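Local coordinates for xylose isomerase-like TIM barrel (Anabaena variabilis ATCC 29413, PDB 2QW5), which binds a zinc ion and D-xylose in its barrel and is probably an isomerase or epimerase acting on sugars or their phosphates, at residues 96-100 with 101-105; 60-63 with 64-67; 21-24 with 25-28; 300-303 with 304-308. One frame throughout, in Å; residues are numbered along the deposited sequence. Where two conformers were deposited one is given.

How the contacts relate
All four contacts are local and follow one another along the chain of an eight-stranded TIM barrel; none nests in or crosses another. Contact 3 comes first, closing the turn that leads from strand 11-14 into helix 27-42. Contact 2 lies in the first turns of helix 60-76, between strands 47-51 and 83-87, and packs directly on contact 3, Asn66 and Tyr67 meeting Pro24 and Asp25. Contact 1 folds the loop after strand 83-87 onto the start of helix 101-120. Contact 4 closes a loop before the C-terminal helix 314-332, its nearest atoms about 9 Å from contact 3 and its centre about 42 Å from that of contact 1.

Contact 1 of 4, residues 96-100 with 101-105; sequences PSSNY and PEQRQ
An ST turn at Ser98 leads into the N-terminal end of helix 101-120 of the TIM barrel, and through it Ser98 and Tyr100 meet Gln103 and Arg104 of the first helical turn. With chi1 at 174°, Ser98 swings OG away from its own backbone N and toward the helix, where the hydroxyl serves twice. It accepts from the main chain, 2.9 Å separating Tyr100 N from Ser98 OG, and it donates to the amide, with a short 2.5 Å between Ser98 OG and Gln103 OE1. The hydroxyl approaches the carbonyl oxygen from above its plane. The extended Gln103 lays its amide within 5° of the plane of the Tyr100 ring and brings OE1 to the ring edge, 3.7 Å from Tyr100 CD2. Gln103 NE2 is held by Thr93 O, so both ends of the amide are engaged, which probably fixes its rotation. Tyr100, at the N-cap position, offers its carbonyl to the helix, Tyr100 O lying 3.0 Å from Arg104 N. Tyr100 and Gln103 also pack on Gln103 and Tyr100 of the second subunit. Arg104, bent at chi3, passes along the loop carbonyls, Arg104 CD 3.3 Å from Pro96 O. Its guanidinium has Tyr100 C and Pro101 CA over one face, and in its plane Arg104 NH1 gives Ser98 O a nearly straight bond of 3.0 Å at 166°.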
loop_
_atom_site.group_PDB
_atom_site.type_symbol
_atom_site.label_atom_id
_atom_site.label_comp_id
_atom_site.label_asym_id
_atom_site.label_seq_id
_atom_site.Cartn_x
_atom_site.Cartn_y
_atom_site.Cartn_z
ATOM N N PRO A 96 -7.504 7.294 22.750
ATOM C CA PRO A 96 -7.296 8.083 23.959
ATOM C C PRO A 96 -5.977 8.820 24.054
ATOM O O PRO A 96 -5.826 9.632 24.955
ATOM C CB PRO A 96 -7.411 7.047 25.079
ATOM C CG PRO A 96 -6.963 5.790 24.476
ATOM C CD PRO A 96 -7.504 5.850 23.062
ATOM N N SER A 97 -5.044 8.522 23.158
ATOM C CA SER A 97 -3.744 9.185 23.077
ATOM C C SER A 97 -3.742 10.330 22.053
ATOM O O SER A 97 -2.678 10.903 21.752
ATOM C CB SER A 97 -2.653 8.151 22.730
ATOM O OG SER A 97 -2.834 7.631 21.418
ATOM N N SER A 98 -4.908 10.713 21.539
ATOM C CA SER A 98 -5.024 11.816 20.592
ATOM C C SER A 98 -4.577 13.130 21.224
ATOM O O SER A 98 -4.657 13.284 22.422
ATOM C CB SER A 98 -6.469 11.996 20.138
ATOM O OG SER A 98 -6.625 13.145 19.312
ATOM N N ASN A 99 -4.086 14.049 20.408
ATOM C CA ASN A 99 -3.781 15.396 20.891
ATOM C C ASN A 99 -5.038 16.230 21.076
ATOM O O ASN A 99 -4.948 17.274 21.700
ATOM C CB ASN A 99 -2.899 16.161 19.920
ATOM C CG ASN A 99 -1.520 15.623 19.842
ATOM O OD1 ASN A 99 -0.974 15.046 20.796
ATOM N ND2 ASN A 99 -0.908 15.839 18.690
ATOM N N TYR A 100 -6.191 15.768 20.567
ATOM C CA TYR A 100 -7.432 16.538 20.579
ATOM C C TYR A 100 -8.359 16.098 21.727
ATOM O O TYR A 100 -8.815 14.928 21.758
ATOM C CB TYR A 100 -8.127 16.441 19.201
ATOM C CG TYR A 100 -7.141 16.715 18.080
ATOM C CD1 TYR A 100 -6.376 17.917 18.056
ATOM C CD2 TYR A 100 -6.918 15.773 17.059
ATOM C CE1 TYR A 100 -5.420 18.159 17.043
ATOM C CE2 TYR A 100 -5.972 16.011 16.048
ATOM C CZ TYR A 100 -5.225 17.222 16.056
ATOM O OH TYR A 100 -4.307 17.464 15.080
ATOM N N PRO A 101 -8.653 17.024 22.672
ATOM C CA PRO A 101 -9.543 16.709 23.812
ATOM C C PRO A 101 -10.848 15.987 23.495
ATOM O O PRO A 101 -11.147 15.006 24.159
ATOM C CB PRO A 101 -9.831 18.065 24.404
ATOM C CG PRO A 101 -8.553 18.852 24.136
ATOM C CD PRO A 101 -8.129 18.405 22.755
ATOM N N GLU A 102 -11.614 16.437 22.497
ATOM C CA GLU A 102 -12.898 15.779 22.119
ATOM C C GLU A 102 -12.685 14.369 21.602
ATOM O O GLU A 102 -13.552 13.497 21.779
ATOM C CB GLU A 102 -13.696 16.608 21.080
ATOM C CG GLU A 102 -14.979 15.915 20.517
ATOM C CD GLU A 102 -15.787 16.767 19.554
ATOM O OE1 GLU A 102 -16.032 17.942 19.869
ATOM O OE2 GLU A 102 -16.215 16.248 18.500
ATOM N N GLN A 103 -11.555 14.143 20.912
ATOM C CA GLN A 103 -11.259 12.805 20.398
ATOM C C GLN A 103 -11.013 11.878 21.590
ATOM O O GLN A 103 -11.563 10.796 21.649
ATOM C CB GLN A 103 -10.039 12.780 19.458
ATOM C CG GLN A 103 -9.892 11.410 18.765
ATOM C CD GLN A 103 -8.951 11.405 17.604
ATOM O OE1 GLN A 103 -8.099 12.274 17.447
ATOM N NE2 GLN A 103 -9.055 10.369 16.803
ATOM N N ARG A 104 -10.199 12.334 22.546
ATOM C CA ARG A 104 -9.917 11.581 23.786
ATOM C C ARG A 104 -11.178 11.259 24.613
ATOM O O ARG A 104 -11.324 10.141 25.147
ATOM C CB ARG A 104 -8.917 12.340 24.664
ATOM C CG ARG A 104 -7.567 12.454 24.034
ATOM C CD ARG A 104 -6.522 12.893 25.016
ATOM N NE ARG A 104 -6.772 14.196 25.623
ATOM C CZ ARG A 104 -6.156 15.348 25.329
ATOM N NH1 ARG A 104 -5.248 15.450 24.388
ATOM N NH2 ARG A 104 -6.480 16.438 25.991
ATOM N N GLN A 105 -12.084 12.242 24.721
ATOM C CA GLN A 105 -13.355 12.054 25.460
ATOM C C GLN A 105 -14.240 11.082 24.764
ATOM O O GLN A 105 -14.870 10.249 25.421
ATOM C CB GLN A 105 -14.091 13.359 25.675
ATOM C CG GLN A 105 -13.336 14.256 26.646
ATOM C CD GLN A 105 -13.241 13.635 28.028
ATOM O OE1 GLN A 105 -14.243 13.122 28.551
ATOM N NE2 GLN A 105 -12.041 13.635 28.602
#

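Contact 2 of 4, residues 60-63 with 64-67; sequences YAQD and LENY
Tyr67 packs against the backbone carbonyl of Asp63, one turn earlier, at the start of helix 60-76, the helix of the beta-alpha-beta unit between strands 47-51 and 83-87. This is the close-packed part. Tyr67 N bonds to Asp63 O at 2.9 Å and 174°, and the ring comes obliquely to the same carbonyl, Tyr67 CD2 3.3 Å from Asp63 O. The ring is buried against Ile117 of helix 101-120 and Pro24. Leu64 turns its side chain to Ala120 of that neighbouring helix.

The other flank is looser: Gln62 and Glu65 face solvent, while Asn66 borders the turn at Pro24 and Asp25. Gln62 bends at chi2 (55°) to carry its amide along the helix, and in the conformer described Gln62 NE2 makes a weak bond of 2.8 Å to Asn66 OD1, the two amide planes 33° apart. A second conformer of Gln62 makes this link doubtful. Between the two sides a water joins the turns, accepting from Asn66 ND2 at 2.7 Å and donating to Asp63 OD1 at 2.9 Å. Asp63 OD2 forms a salt bridge with Arg114. With an arginine on one oxygen and a water donor on the other, the Asp63 carboxylate probably stays ionised.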
loop_
_atom_site.group_PDB
_atom_site.type_symbol
_atom_site.label_atom_id
_atom_site.label_comp_id
_atom_site.label_asym_id
_atom_site.label_seq_id
_atom_site.Cartn_x
_atom_site.Cartn_y
_atom_site.Cartn_z
ATOM N N TYR A 60 -24.188 2.465 21.333
ATOM C CA TYR A 60 -23.734 1.948 22.641
ATOM C C TYR A 60 -24.785 1.229 23.474
ATOM O O TYR A 60 -24.510 0.120 24.002
ATOM C CB TYR A 60 -23.074 3.018 23.498
ATOM C CG TYR A 60 -21.788 3.578 22.916
ATOM C CD1 TYR A 60 -20.891 2.779 22.175
ATOM C CD2 TYR A 60 -21.389 4.874 23.220
ATOM C CE1 TYR A 60 -19.701 3.288 21.667
ATOM C CE2 TYR A 60 -20.180 5.388 22.728
ATOM C CZ TYR A 60 -19.341 4.581 21.972
ATOM O OH TYR A 60 -18.192 5.054 21.450
ATOM N N ALA A 61 -25.970 1.829 23.558
ATOM C CA ALA A 61 -27.061 1.263 24.328
ATOM C C ALA A 61 -27.532 -0.045 23.677
ATOM O O ALA A 61 -27.746 -1.055 24.395
ATOM C CB ALA A 61 -28.191 2.282 24.486
ATOM N N GLN A 62 -27.632 -0.059 22.338
ATOM C CA GLN A 62 -28.050 -1.283 21.647
ATOM C C GLN A 62 -27.020 -2.408 21.827
ATOM O O GLN A 62 -27.400 -3.570 22.009
ATOM C CB GLN A 62 -28.368 -1.034 20.158
ATOM C CG GLN A 62 -28.981 -2.259 19.435
ATOM C CD GLN A 62 -30.231 -2.796 20.134
ATOM O OE1 GLN A 62 -31.283 -2.147 20.137
ATOM N NE2 GLN A 62 -30.114 -3.978 20.736
ATOM N N ASP A 63 -25.733 -2.073 21.813
ATOM C CA ASP A 63 -24.681 -3.074 22.042
ATOM C C ASP A 63 -24.812 -3.702 23.434
ATOM O O ASP A 63 -24.728 -4.927 23.572
ATOM C CB ASP A 63 -23.274 -2.452 21.922
ATOM C CG ASP A 63 -22.901 -2.049 20.497
ATOM O OD1 ASP A 63 -23.424 -2.658 19.548
ATOM O OD2 ASP A 63 -22.054 -1.123 20.359
ATOM N N LEU A 64 -25.047 -2.863 24.440
ATOM C CA LEU A 64 -25.150 -3.337 25.838
ATOM C C LEU A 64 -26.300 -4.315 26.002
ATOM O O LEU A 64 -26.152 -5.376 26.607
ATOM C CB LEU A 64 -25.292 -2.154 26.793
ATOM C CG LEU A 64 -25.254 -2.439 28.291
ATOM C CD1 LEU A 64 -24.045 -3.308 28.679
ATOM C CD2 LEU A 64 -25.298 -1.143 29.086
ATOM N N GLU A 65 -27.409 -3.978 25.367
ATOM C CA GLU A 65 -28.594 -4.822 25.333
ATOM C C GLU A 65 -28.316 -6.137 24.612
ATOM O O GLU A 65 -28.665 -7.190 25.112
ATOM C CB GLU A 65 -29.733 -4.037 24.669
ATOM C CG GLU A 65 -31.054 -4.762 24.553
ATOM C CD GLU A 65 -32.179 -3.785 24.212
ATOM O OE1 GLU A 65 -32.034 -3.034 23.201
ATOM O OE2 GLU A 65 -33.188 -3.769 24.964
ATOM N N ASN A 66 -27.641 -6.090 23.467
ATOM C CA ASN A 66 -27.324 -7.333 22.740
ATOM C C ASN A 66 -26.414 -8.267 23.516
ATOM O O ASN A 66 -26.684 -9.455 23.604
ATOM C CB ASN A 66 -26.707 -7.038 21.367
ATOM C CG ASN A 66 -27.687 -6.406 20.407
ATOM O OD1 ASN A 66 -28.918 -6.488 20.575
ATOM N ND2 ASN A 66 -27.148 -5.782 19.384
ATOM N N TYR A 67 -25.329 -7.740 24.078
ATOM C CA TYR A 67 -24.404 -8.594 24.871
ATOM C C TYR A 67 -25.067 -9.106 26.176
ATOM O O TYR A 67 -24.758 -10.204 26.635
ATOM C CB TYR A 67 -23.055 -7.869 25.124
ATOM C CG TYR A 67 -22.184 -7.814 23.862
ATOM C CD1 TYR A 67 -21.500 -8.950 23.426
ATOM C CD2 TYR A 67 -21.963 -6.621 23.162
ATOM C CE1 TYR A 67 -20.672 -8.931 22.297
ATOM C CE2 TYR A 67 -21.117 -6.588 22.017
ATOM C CZ TYR A 67 -20.475 -7.741 21.606
ATOM O OH TYR A 67 -19.673 -7.739 20.495
HETATM O O HOH W 1 -24.469 -5.373 19.320
#

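Contact 3 of 4, residues 21-24 with 25-28; sequences NLQP and DNLD
Gln23, Asp25 and Asn26 shape a type I beta turn that carries the chain from the loop after strand 11-14 into helix 27-42 of the barrel. The main chain closes it: Asn26 N bonds to Gln23 O at 3.0 Å, and Pro24 in the second position has the restricted phi such a turn accepts. The side chains of Gln23 and Asn26 repeat the link outside the backbone. They run side by side in the same direction, and Asn26 ND2 donates to Gln23 OE1 at 2.9 Å, with the two amide planes 77° apart. The donor stands above the plane of the glutamine carbonyl, 50° out of it, instead of meeting a lone pair. Beneath this bond the stems touch, Gln23 CB lying 3.8 Å from Asn26 CB. Asn26 holds the N-cap position, and its OD1 receives Tyr29 N, so its amide is gripped at both ends. With an alanine here in place of Gln23, Asn26 ND2 would probably be left without this acceptor and the capping amide would be freer to turn. Gln23 is itself steadied by an Asx turn, in which Gln23 N bonds to Asn21 OD1 at 2.8 Å. Asp25 takes the crowded rotamer, chi1 53°, with CG between its backbone N and carbonyl carbon. This folds the carboxylate back over the turn it belongs to, placing Asp25 OD1 3.5 Å from Gln23 C and 3.7 Å from Pro24 N.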
loop_
_atom_site.group_PDB
_atom_site.type_symbol
_atom_site.label_atom_id
_atom_site.label_comp_id
_atom_site.label_asym_id
_atom_site.label_seq_id
_atom_site.Cartn_x
_atom_site.Cartn_y
_atom_site.Cartn_z
ATOM N N ASN A 21 -15.696 -11.296 15.852
ATOM C CA ASN A 21 -17.026 -10.696 16.058
ATOM C C ASN A 21 -18.027 -11.731 16.580
ATOM O O ASN A 21 -18.398 -12.678 15.870
ATOM C CB ASN A 21 -17.544 -10.081 14.747
ATOM C CG ASN A 21 -18.710 -9.127 14.958
ATOM O OD1 ASN A 21 -19.598 -9.342 15.798
ATOM N ND2 ASN A 21 -18.712 -8.050 14.198
ATOM N N LEU A 22 -18.469 -11.514 17.819
ATOM C CA LEU A 22 -19.421 -12.393 18.468
ATOM C C LEU A 22 -20.858 -12.265 17.918
ATOM O O LEU A 22 -21.655 -13.149 18.202
ATOM C CB LEU A 22 -19.364 -12.243 20.028
ATOM C CG LEU A 22 -18.352 -13.169 20.732
ATOM C CD1 LEU A 22 -18.891 -14.609 20.724
ATOM C CD2 LEU A 22 -16.939 -13.135 20.180
ATOM N N GLN A 23 -21.175 -11.207 17.152
ATOM C CA GLN A 23 -22.514 -10.983 16.559
ATOM C C GLN A 23 -23.616 -11.310 17.575
ATOM O O GLN A 23 -24.442 -12.218 17.348
ATOM C CB GLN A 23 -22.709 -11.859 15.317
ATOM C CG GLN A 23 -21.653 -11.790 14.237
ATOM C CD GLN A 23 -22.165 -12.459 12.946
ATOM O OE1 GLN A 23 -23.209 -12.051 12.404
ATOM N NE2 GLN A 23 -21.443 -13.463 12.457
ATOM N N PRO A 24 -23.614 -10.608 18.722
ATOM C CA PRO A 24 -24.572 -10.922 19.809
ATOM C C PRO A 24 -26.072 -10.862 19.427
ATOM O O PRO A 24 -26.889 -11.561 20.020
ATOM C CB PRO A 24 -24.215 -9.876 20.867
ATOM C CG PRO A 24 -23.664 -8.739 20.098
ATOM C CD PRO A 24 -22.811 -9.425 19.077
ATOM N N ASP A 25 -26.380 -10.031 18.440
ATOM C CA ASP A 25 -27.717 -9.878 17.811
ATOM C C ASP A 25 -28.136 -10.919 16.744
ATOM O O ASP A 25 -29.310 -10.947 16.356
ATOM C CB ASP A 25 -27.845 -8.474 17.179
ATOM C CG ASP A 25 -26.696 -8.112 16.209
ATOM O OD1 ASP A 25 -25.594 -8.753 16.190
ATOM O OD2 ASP A 25 -26.895 -7.116 15.477
ATOM N N ASN A 26 -27.202 -11.729 16.249
ATOM C CA ASN A 26 -27.464 -12.750 15.240
ATOM C C ASN A 26 -27.826 -14.018 16.012
ATOM O O ASN A 26 -26.954 -14.692 16.575
ATOM C CB ASN A 26 -26.220 -12.919 14.366
ATOM C CG ASN A 26 -26.379 -13.935 13.238
ATOM O OD1 ASN A 26 -27.145 -14.897 13.323
ATOM N ND2 ASN A 26 -25.561 -13.764 12.198
ATOM N N LEU A 27 -29.116 -14.352 15.975
ATOM C CA LEU A 27 -29.688 -15.449 16.744
ATOM C C LEU A 27 -29.190 -16.809 16.283
ATOM O O LEU A 27 -28.967 -17.702 17.115
ATOM C CB LEU A 27 -31.227 -15.349 16.756
ATOM C CG LEU A 27 -31.789 -14.021 17.340
ATOM C CD1 LEU A 27 -33.291 -13.855 17.199
ATOM C CD2 LEU A 27 -31.408 -13.839 18.782
ATOM N N ASP A 28 -28.971 -16.963 14.981
ATOM C CA ASP A 28 -28.416 -18.215 14.439
ATOM C C ASP A 28 -26.938 -18.402 14.816
ATOM O O ASP A 28 -26.477 -19.534 15.029
ATOM C CB ASP A 28 -28.589 -18.281 12.910
ATOM C CG ASP A 28 -30.052 -18.401 12.486
ATOM O OD1 ASP A 28 -30.956 -17.892 13.191
ATOM O OD2 ASP A 28 -30.294 -18.996 11.425
#

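Contact 4 of 4, residues 300-303 with 304-308; sequences FWIP and DEDPP
The backbone of 300-303 doubles back through 304-306, Asp304 having a positive phi, so that Ile302 O faces Asp306 N across an alpha-turn. Ile302 O takes a bond of 2.9 Å from Asp306 N and a weak one from Glu305 N. The Asp306 side chain bonds in the opposite direction: Asp306 OD2 accepts Ile302 N at 2.8 Å and 173° on its anti lone pair. One residue thus grips both polar atoms of Ile302. Ile302 crosses both acidic side chains obliquely, Ile302 CD1 3.5 Å from Glu305 OE1.

Beyond the turn Pro308 sets its CA and CB over one face of the Trp301 indole. A chi1 of 58° sets the indole between its backbone N and carbonyl carbon and turns one face to the proline. Pro308 CA then stands 3.5 Å from the centroid of the six-membered ring of Trp301, only 4° off the normal, a CH-pi contact, while Pro308 CB comes to 3.4 Å from Trp301 CH2. The indole edge is fixed by a bond from Trp301 NE1 to Tyr311 O. An alanine in place of Trp301 would probably leave Pro308 CA and CB without the aromatic face they rest against and Tyr311 O without its indole donor. Asp306 OD1 also pairs with Lys299, so the carboxylate that holds Ile302 N is likely to be partly balanced and kept ionised by the lysine beside it.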
loop_
_atom_site.group_PDB
_atom_site.type_symbol
_atom_site.label_atom_id
_atom_site.label_comp_id
_atom_site.label_asym_id
_atom_site.label_seq_id
_atom_site.Cartn_x
_atom_site.Cartn_y
_atom_site.Cartn_z
ATOM N N PHE A 300 -6.615 -24.208 10.931
ATOM C CA PHE A 300 -7.139 -25.305 11.765
ATOM C C PHE A 300 -8.635 -25.225 11.456
ATOM O O PHE A 300 -9.372 -24.396 12.023
ATOM C CB PHE A 300 -6.857 -25.118 13.253
ATOM C CG PHE A 300 -5.455 -24.699 13.554
ATOM C CD1 PHE A 300 -4.383 -25.437 13.071
ATOM C CD2 PHE A 300 -5.201 -23.594 14.372
ATOM C CE1 PHE A 300 -3.076 -25.100 13.373
ATOM C CE2 PHE A 300 -3.884 -23.245 14.688
ATOM C CZ PHE A 300 -2.817 -23.988 14.163
ATOM N N TRP A 301 -9.070 -26.061 10.511
ATOM C CA TRP A 301 -10.426 -25.978 9.990
ATOM C C TRP A 301 -11.480 -26.126 11.070
ATOM O O TRP A 301 -11.341 -26.933 11.978
ATOM C CB TRP A 301 -10.677 -26.938 8.834
ATOM C CG TRP A 301 -10.458 -28.353 9.126
ATOM C CD1 TRP A 301 -9.300 -29.021 9.009
ATOM C CD2 TRP A 301 -11.452 -29.325 9.501
ATOM N NE1 TRP A 301 -9.476 -30.333 9.344
ATOM C CE2 TRP A 301 -10.792 -30.557 9.621
ATOM C CE3 TRP A 301 -12.823 -29.260 9.770
ATOM C CZ2 TRP A 301 -11.439 -31.736 10.003
ATOM C CZ3 TRP A 301 -13.488 -30.443 10.155
ATOM C CH2 TRP A 301 -12.780 -31.664 10.271
ATOM N N ILE A 302 -12.517 -25.314 10.955
ATOM C CA ILE A 302 -13.560 -25.230 11.962
ATOM C C ILE A 302 -14.684 -26.207 11.586
ATOM O O ILE A 302 -15.334 -25.990 10.570
ATOM C CB ILE A 302 -14.072 -23.810 12.107
ATOM C CG1 ILE A 302 -12.922 -22.870 12.501
ATOM C CG2 ILE A 302 -15.156 -23.759 13.205
ATOM C CD1 ILE A 302 -13.212 -21.361 12.198
ATOM N N PRO A 303 -14.904 -27.273 12.396
ATOM C CA PRO A 303 -15.970 -28.229 12.077
ATOM C C PRO A 303 -17.342 -27.570 11.928
ATOM O O PRO A 303 -17.717 -26.741 12.760
ATOM C CB PRO A 303 -15.937 -29.190 13.268
ATOM C CG PRO A 303 -14.533 -29.167 13.701
ATOM C CD PRO A 303 -14.220 -27.690 13.637
ATOM N N ASP A 304 -17.999 -27.905 10.812
ATOM C CA ASP A 304 -19.312 -27.385 10.352
ATOM C C ASP A 304 -19.196 -26.137 9.473
ATOM O O ASP A 304 -19.943 -26.032 8.490
ATOM C CB ASP A 304 -20.385 -27.274 11.458
ATOM C CG ASP A 304 -20.818 -28.651 11.974
ATOM O OD1 ASP A 304 -21.298 -29.459 11.146
ATOM O OD2 ASP A 304 -20.679 -28.925 13.189
ATOM N N GLU A 305 -18.264 -25.228 9.774
ATOM C CA GLU A 305 -18.057 -24.073 8.910
ATOM C C GLU A 305 -17.252 -24.483 7.696
ATOM O O GLU A 305 -17.721 -24.329 6.550
ATOM C CB GLU A 305 -17.352 -22.928 9.626
ATOM C CG GLU A 305 -17.087 -21.711 8.702
ATOM C CD GLU A 305 -16.342 -20.601 9.381
ATOM O OE1 GLU A 305 -16.208 -20.644 10.625
ATOM O OE2 GLU A 305 -15.902 -19.681 8.658
ATOM N N ASP A 306 -16.038 -24.977 7.952
ATOM C CA ASP A 306 -15.112 -25.339 6.896
ATOM C C ASP A 306 -15.285 -26.800 6.526
ATOM O O ASP A 306 -15.657 -27.606 7.383
ATOM C CB ASP A 306 -13.675 -25.133 7.352
ATOM C CG ASP A 306 -13.376 -23.701 7.739
ATOM O OD1 ASP A 306 -13.661 -22.773 6.948
ATOM O OD2 ASP A 306 -12.781 -23.524 8.821
ATOM N N PRO A 307 -15.044 -27.150 5.247
ATOM C CA PRO A 307 -15.065 -28.572 4.906
ATOM C C PRO A 307 -13.899 -29.330 5.573
ATOM O O PRO A 307 -12.780 -28.805 5.642
ATOM C CB PRO A 307 -14.879 -28.575 3.377
ATOM C CG PRO A 307 -14.233 -27.288 3.053
ATOM C CD PRO A 307 -14.790 -26.314 4.054
ATOM N N PRO A 308 -14.145 -30.550 6.066
ATOM C CA PRO A 308 -13.036 -31.297 6.658
ATOM C C PRO A 308 -11.897 -31.583 5.701
ATOM O O PRO A 308 -12.105 -31.644 4.503
ATOM C CB PRO A 308 -13.690 -32.625 7.108
ATOM C CG PRO A 308 -14.983 -32.679 6.451
ATOM C CD PRO A 308 -15.418 -31.290 6.165
#